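Local coordinates for zinc peptidase (Vibrio cholerae, PDB 2GU1), which cleaves the peptide cross-links of cell-wall peptidoglycan as a zinc-dependent DD-endopeptidase, probably so that new glycan strands can be inserted, at residues V256-H259 and G263-L266; Y278-K283 and G305-P310; I8-M11 and G15-L18; S37-L40 and Q44-M47; V267-H270 and Y274-R277. One frame throughout, in Å; residues are numbered along the deposited sequence.

In the fold
Contacts 3 and 4 lie in the N-terminal LysM-like domain and come first along the chain; contacts 1, 5 and 2 follow, in that order, in the zinc peptidase domain. Three of the five share one curled antiparallel sheet: contact 1 pairs strand 251-259 with 265-269, contact 5 pairs 265-269 with 274-281, and contact 2 starts at the far end of 274-281, beside the metal. Contacts 1 and 2 have centres about 9 Å apart. Contacts 3 and 4, centres about 14 Å apart, touch through Leu18 and Leu45. Contact 4, its centre about 11 Å from that of contact 1, touches it through Asp46 and Tyr265, which joins the LysM-like domain to the peptidase domain.

Contact 1 of 5, residues V256-H259 and G263-L266; sequences VRKH and GNYL
Tyr265 lays its ring alongside strand 256-259, with CB of His259 in plane at the ring edge, 3.8 Å from Tyr265 CE2. Gly263 O lies at the edge too, while Arg257 CB meets the ring obliquely, 3.8 Å from CE2. Arg257 and Tyr265 run side by side in the same direction, the guanidinium plane standing at 90° to the ring, and the aliphatic part of the arginine does the touching. The tyrosine takes the less common first torsion, with CG between backbone N and carbonyl carbon (chi1 81°), which sends the ring toward the partner strand. Its hydroxyl binds OD1 of Asp46.

The backbones pair antiparallel. Arg257 and Tyr265 exchange two hydrogen bonds, 3.1 Å from Arg257 N to Tyr265 O and 2.8 Å from Tyr265 N to Arg257 O. Nearer the turn, His259 N reaches Gly263 O at 2.7 Å. His259 O receives Lys258 NZ (2.8 Å) and, weakly, Gly263 N; Gly263 suits the place because its positive phi favours glycine. On the face of Val256, Lys258 and Leu266, the two branched aliphatic residues suit side-by-side packing, Val256 CG2 lying a tight 3.3 Å from Leu266 CD1; Asn264 OD1 lies against Lys258 CG, while Asn264 ND2 binds Leu281 O. The His259 ring turns ND1 back to the turn, where the NH groups of Tyr261 and Ala262 bind it.

The pair is the turn-side part of the hairpin of strands 251-259 and 265-269. Strand 274-281 continues the sheet beyond 265-269, Ile284 of strand 283-284 packs on Val256 and Leu266, and Leu43 and Asp46 of the LysM-like domain touch His259.

Contact 2 of 5, residues Y278-K283 and G305-P310; sequences YLHLDK and GRLTGP
His280 and Leu307 make the main apolar contact. Methyl CD2 of Leu307 sits over one face of the imidazole in a CH-pi interaction, 4.0 Å from the ring centroid and 24° off its normal. It is displaced toward the rim and comes within 3.8 Å of His280 CG. A branched aliphatic side chain suits this place, since one methyl can reach over the ring while the backbone stays to the side. The opposite face rests against Leu279 CB, which sandwiches the imidazole between two leucines. Ring-to-ring contact comes from His311, its plane at about 45° to that of His280.

The segments meet next to the zinc site of this M23 peptidase: His280 lies about 6 Å from the zinc ion, and loop 305-310 runs straight into the His-x-His motif, whose last histidine, His313, binds the metal.

The polar and backbone contacts are made by ND1, CE1 and the glycine. His280 ND1 is hydrogen-bonded to Thr304 O, which fixes the rotation of the imidazole, and CE1 approaches Arg306 O obliquely at 3.6 Å. Gly305, with no side chain, lets the backbone pass close to the ring edge at backbone angles that favour glycine, its CA 4.4 Å from His280 ND1.

Contact 3 of 5, residues I8-M11 and G15-L18; sequences IHYM and GDTL
Asp16 OD2 is gripped twice: by the hydroxyl of Tyr10, which donates a short hydrogen bond of 2.6 Å between Tyr10 OH and Asp16 OD2, and by the backbone NH of Lys13 in the intervening turn. The other oxygen takes little part, since Asp16 OD1 lies 3.3 Å from Tyr10 OH at a poor angle. The two side chains approach from opposite directions. The carboxylate oxygen lies in the plane of the phenol at the ring edge, 3.2 Å from Tyr10 CE2, whereas the donor stands 39° out of the carboxylate plane. Ring and carboxylate are turned 50° against each other.

With its CG anti to the backbone N (chi1 -175°), Tyr10 extends its long ring from the strand across to the loop, where its tip finds the acid. A tyrosine suits the site because the ring packs on Ile21 and Gln24 of helix 18-24 while the hydroxyl still reaches a polar partner. Thr17 occupies the N-cap position, its OG1 bound to Gly20 N.

Strand 8-11 is an outer strand of its sheet, paired with 53-58, and two helices intervene between them in the chain. This is the beta-alpha-alpha-beta arrangement of LysM domains, and the Gly-Asp-Thr-Leu sequence ahead of the first helix is a familiar LysM signature.

Contact 4 of 5, residues S37-L40 and Q44-M47; sequences SVDL and QLDM
Asp39 turns its carboxylate toward the backbone NH groups that open the short 3-10 segment 45-46. Leu45 N donates to Asp39 OD2 at 3.0 Å, reaching the syn side 25° out of the carboxylate plane with an N-H...O angle of 151°. Gln44 N makes a weak bond of 3.4 Å to Asp39 OD1, and that oxygen is also held by the hydroxyl of Tyr79. Both carboxylate oxygens thus have donors, which suits a buried aspartate; NH groups at the start of a helical turn would probably favour its negative charge. The extended setting of the acid, CG turned away from the backbone N (chi1 -151°), carries it across the turn.

Within the second segment, Met47 N closes on Gln44 O at 3.2 Å. The Gln44 side chain leads off at about a right angle to Asp39, and its NE2 finds Tyr89 OH. Leu45 brings CB to 3.4 Å from Asp39 OD2 and rests its aliphatic body on Tyr69 and Tyr79, a fitting place for a leucine.

Here the aspartate ties the C-terminal region of the second helix to the connection toward strand 53-58, within the beta-alpha-alpha-beta unit of a LysM-like domain.

Contact 5 of 5, residues V267-H270 and Y274-R277; sequences VIEH and YKTR
The antiparallel hairpin of strands 265-269 and 274-281 brings Val267-His270 against Tyr274-Arg277. Ile268 and Thr276 form a hydrogen-bonded pair, 2.9 Å from Ile268 N to Thr276 O and 3.0 Å from Thr276 N to Ile268 O. Toward the turn, His270 N binds Tyr274 O at 2.9 Å.

The His270 side chain adds a cross-strand bond. NE2 lies 2.8 Å from Thr276 OG1 at the ring edge, a hydrogen bond either atom could donate. The threonine hydroxyl sits between backbone N and carbonyl carbon (chi1 50°) and also meets Tyr278 OH; His270 ND1 is engaged by Asp250 O, a place that suits histidine, whose two ring nitrogens serve both partners at once.

The hairpin is the middle of the peptidase sheet, with strand 251-259 beyond one arm and 312-318, carrying the zinc ligand His313, beyond the other. On the face of Val267, Glu269 and Arg277, Val267 CG2 packs 3.7 Å from Arg277 CG, the arginine head going to Glu315. Lys275 there makes a long salt bridge, with NZ 4.0 Å from Glu269 OE2. A water joins the charges, 2.9 Å from Glu269 OE2 and accepting from Lys275 NZ, also held by Asn320 OD1.

Contact 1 of 5, residues V256-H259 and G263-L266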
# COMPACT_ATOMS: atom_id res chain seq x y z
N VAL A 256 9.20 -6.57 2.27
CA VAL A 256 9.72 -7.93 2.12
C VAL A 256 9.65 -8.55 3.50
O VAL A 256 10.53 -8.31 4.33
CB VAL A 256 11.20 -7.92 1.65
CG1 VAL A 256 11.72 -9.34 1.53
CG2 VAL A 256 11.32 -7.20 0.34
N ARG A 257 8.61 -9.34 3.76
CA ARG A 257 8.44 -9.96 5.07
C ARG A 257 8.13 -11.44 5.09
O ARG A 257 7.73 -12.03 4.08
CB ARG A 257 7.31 -9.27 5.84
CG ARG A 257 7.50 -7.79 6.08
CD ARG A 257 6.62 -7.35 7.24
NE ARG A 257 6.51 -5.89 7.32
CZ ARG A 257 7.55 -5.07 7.38
NH1 ARG A 257 8.79 -5.56 7.38
NH2 ARG A 257 7.36 -3.76 7.44
N LYS A 258 8.31 -12.03 6.27
CA LYS A 258 8.01 -13.43 6.51
C LYS A 258 6.91 -13.36 7.58
O LYS A 258 7.19 -13.08 8.74
CB LYS A 258 9.22 -14.18 7.06
CG LYS A 258 9.08 -15.70 6.99
CD LYS A 258 7.83 -16.20 7.70
CE LYS A 258 7.30 -17.49 7.08
NZ LYS A 258 6.01 -17.94 7.70
N HIS A 259 5.68 -13.61 7.17
CA HIS A 259 4.53 -13.55 8.06
C HIS A 259 4.10 -14.96 8.46
O HIS A 259 4.08 -15.87 7.63
CB HIS A 259 3.41 -12.80 7.34
CG HIS A 259 2.25 -12.44 8.21
ND1 HIS A 259 1.29 -13.35 8.60
CD2 HIS A 259 1.87 -11.25 8.74
CE1 HIS A 259 0.37 -12.74 9.32
NE2 HIS A 259 0.69 -11.46 9.42
N GLY A 263 2.82 -16.07 5.20
CA GLY A 263 4.08 -16.67 4.77
C GLY A 263 5.00 -15.59 4.25
O GLY A 263 4.91 -14.44 4.68
N ASN A 264 5.90 -15.95 3.34
CA ASN A 264 6.81 -14.97 2.75
C ASN A 264 5.98 -14.12 1.78
O ASN A 264 5.26 -14.66 0.93
CB ASN A 264 7.93 -15.66 1.97
CG ASN A 264 8.85 -16.47 2.86
OD1 ASN A 264 9.43 -15.94 3.80
ND2 ASN A 264 8.99 -17.76 2.56
N TYR A 265 6.07 -12.80 1.91
CA TYR A 265 5.31 -11.97 1.00
C TYR A 265 6.05 -10.71 0.61
O TYR A 265 7.02 -10.30 1.26
CB TYR A 265 3.90 -11.66 1.57
CG TYR A 265 3.79 -10.56 2.59
CD1 TYR A 265 3.59 -9.23 2.20
CD2 TYR A 265 3.81 -10.84 3.96
CE1 TYR A 265 3.39 -8.22 3.15
CE2 TYR A 265 3.62 -9.84 4.91
CZ TYR A 265 3.41 -8.53 4.50
OH TYR A 265 3.16 -7.55 5.45
N LEU A 266 5.60 -10.12 -0.48
CA LEU A 266 6.25 -8.95 -1.03
C LEU A 266 5.20 -7.92 -1.43
O LEU A 266 4.07 -8.28 -1.77
CB LEU A 266 7.03 -9.40 -2.27
CG LEU A 266 8.22 -8.68 -2.89
CD1 LEU A 266 9.39 -8.64 -1.91
CD2 LEU A 266 8.63 -9.43 -4.16

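Contact 2 of 5, residues Y278-K283 and G305-P310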
# COMPACT_ATOMS: atom_id res chain seq x y z
N TYR A 278 2.17 -10.05 -3.06
CA TYR A 278 2.40 -11.44 -3.48
C TYR A 278 2.65 -12.26 -2.20
O TYR A 278 3.66 -12.06 -1.53
CB TYR A 278 3.62 -11.50 -4.41
CG TYR A 278 3.60 -10.48 -5.55
CD1 TYR A 278 3.22 -10.86 -6.84
CD2 TYR A 278 3.90 -9.14 -5.32
CE1 TYR A 278 3.14 -9.92 -7.87
CE2 TYR A 278 3.82 -8.19 -6.34
CZ TYR A 278 3.44 -8.58 -7.61
OH TYR A 278 3.30 -7.63 -8.59
N LEU A 279 1.74 -13.17 -1.87
CA LEU A 279 1.85 -13.97 -0.65
C LEU A 279 2.15 -15.45 -0.80
O LEU A 279 2.01 -16.03 -1.89
CB LEU A 279 0.58 -13.82 0.19
CG LEU A 279 0.28 -12.51 0.90
CD1 LEU A 279 0.26 -11.35 -0.08
CD2 LEU A 279 -1.07 -12.65 1.62
N HIS A 280 2.54 -16.06 0.32
CA HIS A 280 2.85 -17.48 0.42
C HIS A 280 4.03 -17.92 -0.44
O HIS A 280 4.18 -19.10 -0.74
CB HIS A 280 1.61 -18.29 0.06
CG HIS A 280 0.39 -17.90 0.83
ND1 HIS A 280 0.32 -17.97 2.21
CD2 HIS A 280 -0.81 -17.41 0.42
CE1 HIS A 280 -0.87 -17.55 2.61
NE2 HIS A 280 -1.57 -17.20 1.55
N LEU A 281 4.87 -16.97 -0.82
CA LEU A 281 6.02 -17.27 -1.66
C LEU A 281 6.99 -18.28 -1.04
O LEU A 281 7.22 -18.29 0.18
CB LEU A 281 6.76 -15.97 -1.97
CG LEU A 281 5.94 -14.87 -2.65
CD1 LEU A 281 6.75 -13.59 -2.71
CD2 LEU A 281 5.55 -15.31 -4.07
N ASP A 282 7.56 -19.14 -1.87
CA ASP A 282 8.53 -20.11 -1.39
C ASP A 282 9.87 -19.39 -1.23
O ASP A 282 10.63 -19.67 -0.31
CB ASP A 282 8.71 -21.26 -2.38
CG ASP A 282 9.68 -22.31 -1.87
OD1 ASP A 282 9.38 -22.95 -0.85
OD2 ASP A 282 10.76 -22.48 -2.47
N LYS A 283 10.12 -18.44 -2.13
CA LYS A 283 11.37 -17.68 -2.13
C LYS A 283 11.17 -16.29 -2.74
O LYS A 283 10.45 -16.14 -3.73
CB LYS A 283 12.42 -18.44 -2.95
CG LYS A 283 13.80 -17.79 -2.98
CD LYS A 283 14.47 -17.87 -1.62
CE LYS A 283 15.91 -17.37 -1.67
NZ LYS A 283 16.59 -17.50 -0.35
N GLY A 305 3.34 -19.97 5.16
CA GLY A 305 2.26 -19.34 5.89
C GLY A 305 1.18 -20.36 6.15
O GLY A 305 1.46 -21.56 6.24
N ARG A 306 -0.06 -19.89 6.25
CA ARG A 306 -1.22 -20.74 6.51
C ARG A 306 -2.10 -20.88 5.27
O ARG A 306 -2.63 -19.89 4.75
CB ARG A 306 -2.04 -20.17 7.67
CG ARG A 306 -3.43 -20.77 7.82
CD ARG A 306 -3.35 -22.28 8.07
NE ARG A 306 -2.66 -22.61 9.32
CZ ARG A 306 -3.10 -22.27 10.53
NH1 ARG A 306 -4.23 -21.58 10.67
NH2 ARG A 306 -2.41 -22.62 11.60
N LEU A 307 -2.28 -22.12 4.82
CA LEU A 307 -3.10 -22.39 3.64
C LEU A 307 -3.47 -23.87 3.52
O LEU A 307 -2.84 -24.74 4.13
CB LEU A 307 -2.37 -21.92 2.38
CG LEU A 307 -0.85 -22.09 2.33
CD1 LEU A 307 -0.46 -23.55 2.56
CD2 LEU A 307 -0.33 -21.61 0.99
N THR A 308 -4.50 -24.15 2.71
CA THR A 308 -4.98 -25.51 2.50
C THR A 308 -4.28 -26.18 1.32
O THR A 308 -4.53 -27.35 1.03
CB THR A 308 -6.50 -25.53 2.22
OG1 THR A 308 -6.81 -24.61 1.16
CG2 THR A 308 -7.27 -25.15 3.47
N GLY A 309 -3.42 -25.43 0.66
CA GLY A 309 -2.68 -25.95 -0.48
C GLY A 309 -1.82 -24.88 -1.12
O GLY A 309 -2.12 -23.69 -0.99
N PRO A 310 -0.73 -25.26 -1.82
CA PRO A 310 0.15 -24.29 -2.46
C PRO A 310 -0.59 -23.46 -3.50
O PRO A 310 -1.46 -23.97 -4.21
CB PRO A 310 1.22 -25.18 -3.10
CG PRO A 310 1.27 -26.36 -2.20
CD PRO A 310 -0.19 -26.63 -1.96

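Contact 3 of 5, residues I8-M11 and G15-L18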
# COMPACT_ATOMS: atom_id res chain seq x y z
N ILE A 8 -5.60 0.80 27.22
CA ILE A 8 -4.19 1.16 27.08
C ILE A 8 -3.94 1.93 25.78
O ILE A 8 -4.29 1.47 24.69
CB ILE A 8 -3.29 -0.10 27.07
CG1 ILE A 8 -3.44 -0.86 28.39
CG2 ILE A 8 -1.84 0.30 26.84
CD1 ILE A 8 -2.67 -2.16 28.45
N HIS A 9 -3.34 3.11 25.91
CA HIS A 9 -3.03 3.92 24.74
C HIS A 9 -1.53 3.81 24.48
O HIS A 9 -0.73 4.16 25.35
CB HIS A 9 -3.41 5.39 25.00
CG HIS A 9 -4.88 5.63 25.07
ND1 HIS A 9 -5.71 5.53 23.97
CD2 HIS A 9 -5.69 5.96 26.11
CE1 HIS A 9 -6.95 5.80 24.33
NE2 HIS A 9 -6.97 6.06 25.62
N TYR A 10 -1.17 3.30 23.31
CA TYR A 10 0.24 3.14 22.96
C TYR A 10 0.57 3.86 21.67
O TYR A 10 -0.04 3.59 20.63
CB TYR A 10 0.60 1.65 22.78
CG TYR A 10 2.08 1.44 22.54
CD1 TYR A 10 2.97 1.30 23.60
CD2 TYR A 10 2.61 1.45 21.24
CE1 TYR A 10 4.34 1.18 23.40
CE2 TYR A 10 3.99 1.33 21.02
CZ TYR A 10 4.84 1.20 22.11
OH TYR A 10 6.20 1.09 21.92
N MET A 11 1.52 4.78 21.72
CA MET A 11 1.92 5.48 20.51
C MET A 11 3.14 4.76 19.93
O MET A 11 4.15 4.57 20.61
CB MET A 11 2.26 6.95 20.79
CG MET A 11 2.80 7.67 19.55
SD MET A 11 2.66 9.46 19.65
CE MET A 11 0.97 9.68 19.04
N GLY A 15 11.19 1.60 15.47
CA GLY A 15 11.61 0.26 15.85
C GLY A 15 10.54 -0.72 16.31
O GLY A 15 10.80 -1.93 16.35
N ASP A 16 9.35 -0.23 16.65
CA ASP A 16 8.27 -1.10 17.11
C ASP A 16 7.64 -1.96 16.02
O ASP A 16 7.54 -1.55 14.86
CB ASP A 16 7.11 -0.29 17.73
CG ASP A 16 7.46 0.33 19.06
OD1 ASP A 16 8.37 -0.17 19.76
OD2 ASP A 16 6.79 1.32 19.42
N THR A 17 7.21 -3.16 16.41
CA THR A 17 6.50 -4.08 15.53
C THR A 17 5.34 -4.50 16.41
O THR A 17 5.42 -4.38 17.65
CB THR A 17 7.30 -5.35 15.16
OG1 THR A 17 7.63 -6.07 16.35
CG2 THR A 17 8.56 -4.99 14.37
N LEU A 18 4.25 -4.98 15.81
CA LEU A 18 3.10 -5.42 16.59
C LEU A 18 3.54 -6.45 17.62
O LEU A 18 3.10 -6.41 18.77
CB LEU A 18 2.03 -6.01 15.67
CG LEU A 18 0.64 -6.31 16.26
CD1 LEU A 18 0.71 -7.48 17.19
CD2 LEU A 18 0.12 -5.08 16.99

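Contact 4 of 5, residues S37-L40 and Q44-M47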
# COMPACT_ATOMS: atom_id res chain seq x y z
N SER A 37 -3.45 -13.90 12.76
CA SER A 37 -4.32 -14.77 11.96
C SER A 37 -5.41 -14.02 11.21
O SER A 37 -5.62 -14.24 10.02
CB SER A 37 -4.97 -15.82 12.86
OG SER A 37 -5.78 -16.69 12.08
N VAL A 38 -6.12 -13.14 11.91
CA VAL A 38 -7.17 -12.40 11.24
C VAL A 38 -6.56 -11.35 10.31
O VAL A 38 -7.17 -10.98 9.30
CB VAL A 38 -8.14 -11.74 12.26
CG1 VAL A 38 -7.40 -10.71 13.09
CG2 VAL A 38 -9.32 -11.10 11.52
N ASP A 39 -5.34 -10.89 10.61
CA ASP A 39 -4.70 -9.88 9.76
C ASP A 39 -4.12 -10.43 8.45
O ASP A 39 -3.62 -9.67 7.62
CB ASP A 39 -3.60 -9.13 10.52
CG ASP A 39 -3.41 -7.71 10.00
OD1 ASP A 39 -4.43 -7.05 9.71
OD2 ASP A 39 -2.25 -7.26 9.87
N LEU A 40 -4.18 -11.74 8.27
CA LEU A 40 -3.69 -12.36 7.04
C LEU A 40 -4.38 -11.72 5.84
O LEU A 40 -3.75 -11.44 4.83
CB LEU A 40 -3.98 -13.86 7.05
CG LEU A 40 -3.93 -14.62 5.70
CD1 LEU A 40 -2.55 -14.50 5.08
CD2 LEU A 40 -4.29 -16.08 5.94
N GLN A 44 -2.53 -5.09 7.75
CA GLN A 44 -2.47 -3.69 8.17
C GLN A 44 -1.41 -3.50 9.27
O GLN A 44 -0.66 -2.53 9.28
CB GLN A 44 -3.82 -3.26 8.75
CG GLN A 44 -5.03 -3.55 7.88
CD GLN A 44 -5.34 -2.43 6.91
OE1 GLN A 44 -4.50 -2.05 6.10
NE2 GLN A 44 -6.55 -1.90 6.98
N LEU A 45 -1.35 -4.45 10.19
CA LEU A 45 -0.43 -4.36 11.32
C LEU A 45 1.06 -4.44 10.99
O LEU A 45 1.89 -3.99 11.78
CB LEU A 45 -0.83 -5.40 12.37
CG LEU A 45 -2.22 -5.09 12.96
CD1 LEU A 45 -2.74 -6.28 13.74
CD2 LEU A 45 -2.14 -3.83 13.84
N ASP A 46 1.41 -5.00 9.84
CA ASP A 46 2.81 -5.10 9.46
C ASP A 46 3.38 -3.73 9.06
O ASP A 46 4.60 -3.53 9.07
CB ASP A 46 2.99 -6.06 8.29
CG ASP A 46 3.31 -7.47 8.73
OD1 ASP A 46 3.57 -8.30 7.86
OD2 ASP A 46 3.30 -7.74 9.95
N MET A 47 2.51 -2.81 8.71
CA MET A 47 2.95 -1.49 8.28
C MET A 47 2.84 -0.39 9.34
O MET A 47 2.78 0.78 8.99
CB MET A 47 2.19 -1.06 7.02
CG MET A 47 0.70 -0.82 7.23
SD MET A 47 -0.15 -0.23 5.73
CE MET A 47 -0.72 -1.78 5.02

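Contact 5 of 5, residues V267-H270 and Y274-R277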
# COMPACT_ATOMS: atom_id res chain seq x y z
N VAL A 267 5.57 -6.65 -1.39
CA VAL A 267 4.67 -5.58 -1.79
C VAL A 267 5.47 -4.63 -2.67
O VAL A 267 6.58 -4.22 -2.31
CB VAL A 267 4.13 -4.79 -0.58
CG1 VAL A 267 3.25 -3.64 -1.08
CG2 VAL A 267 3.32 -5.72 0.33
N ILE A 268 4.90 -4.28 -3.81
CA ILE A 268 5.56 -3.38 -4.73
C ILE A 268 4.70 -2.15 -4.90
O ILE A 268 3.47 -2.25 -4.98
CB ILE A 268 5.77 -4.06 -6.11
CG1 ILE A 268 6.79 -5.20 -5.97
CG2 ILE A 268 6.25 -3.04 -7.14
CD1 ILE A 268 7.05 -5.95 -7.27
N GLU A 269 5.33 -0.98 -4.91
CA GLU A 269 4.60 0.26 -5.11
C GLU A 269 4.89 0.67 -6.54
O GLU A 269 6.05 0.88 -6.92
CB GLU A 269 5.07 1.34 -4.13
CG GLU A 269 4.38 2.68 -4.34
CD GLU A 269 4.62 3.65 -3.19
OE1 GLU A 269 5.80 3.86 -2.83
OE2 GLU A 269 3.63 4.20 -2.65
N HIS A 270 3.84 0.75 -7.34
CA HIS A 270 3.96 1.10 -8.75
C HIS A 270 3.93 2.60 -8.98
O HIS A 270 4.67 3.12 -9.81
CB HIS A 270 2.84 0.41 -9.52
CG HIS A 270 2.86 -1.08 -9.35
ND1 HIS A 270 3.88 -1.87 -9.83
CD2 HIS A 270 2.02 -1.92 -8.69
CE1 HIS A 270 3.68 -3.12 -9.48
NE2 HIS A 270 2.56 -3.18 -8.78
N TYR A 274 -1.24 2.82 -7.03
CA TYR A 274 -1.19 1.36 -7.08
C TYR A 274 -0.06 0.62 -6.38
O TYR A 274 1.09 1.05 -6.39
CB TYR A 274 -1.17 0.91 -8.54
CG TYR A 274 -2.40 1.27 -9.34
CD1 TYR A 274 -3.54 0.46 -9.31
CD2 TYR A 274 -2.43 2.42 -10.13
CE1 TYR A 274 -4.66 0.77 -10.05
CE2 TYR A 274 -3.56 2.75 -10.87
CZ TYR A 274 -4.67 1.91 -10.83
OH TYR A 274 -5.77 2.20 -11.59
N LYS A 275 -0.41 -0.51 -5.78
CA LYS A 275 0.55 -1.40 -5.13
C LYS A 275 0.03 -2.80 -5.43
O LYS A 275 -1.16 -3.00 -5.68
CB LYS A 275 0.57 -1.22 -3.61
CG LYS A 275 1.02 0.14 -3.07
CD LYS A 275 1.03 0.09 -1.54
CE LYS A 275 1.46 1.41 -0.90
NZ LYS A 275 0.42 2.47 -1.06
N THR A 276 0.93 -3.78 -5.40
CA THR A 276 0.55 -5.17 -5.62
C THR A 276 1.23 -5.98 -4.52
O THR A 276 2.34 -5.65 -4.10
CB THR A 276 1.01 -5.71 -6.99
OG1 THR A 276 2.40 -5.42 -7.19
CG2 THR A 276 0.18 -5.10 -8.11
N ARG A 277 0.54 -7.02 -4.04
CA ARG A 277 1.08 -7.90 -3.00
C ARG A 277 1.16 -9.32 -3.52
O ARG A 277 0.29 -9.76 -4.29
CB ARG A 277 0.17 -7.91 -1.77
CG ARG A 277 0.02 -6.59 -1.07
CD ARG A 277 -0.95 -6.78 0.07
NE ARG A 277 -0.97 -5.65 0.98
CZ ARG A 277 -1.93 -5.44 1.87
NH1 ARG A 277 -2.95 -6.28 1.94
NH2 ARG A 277 -1.86 -4.40 2.68
O HOH W 1 0.89 3.79 -3.61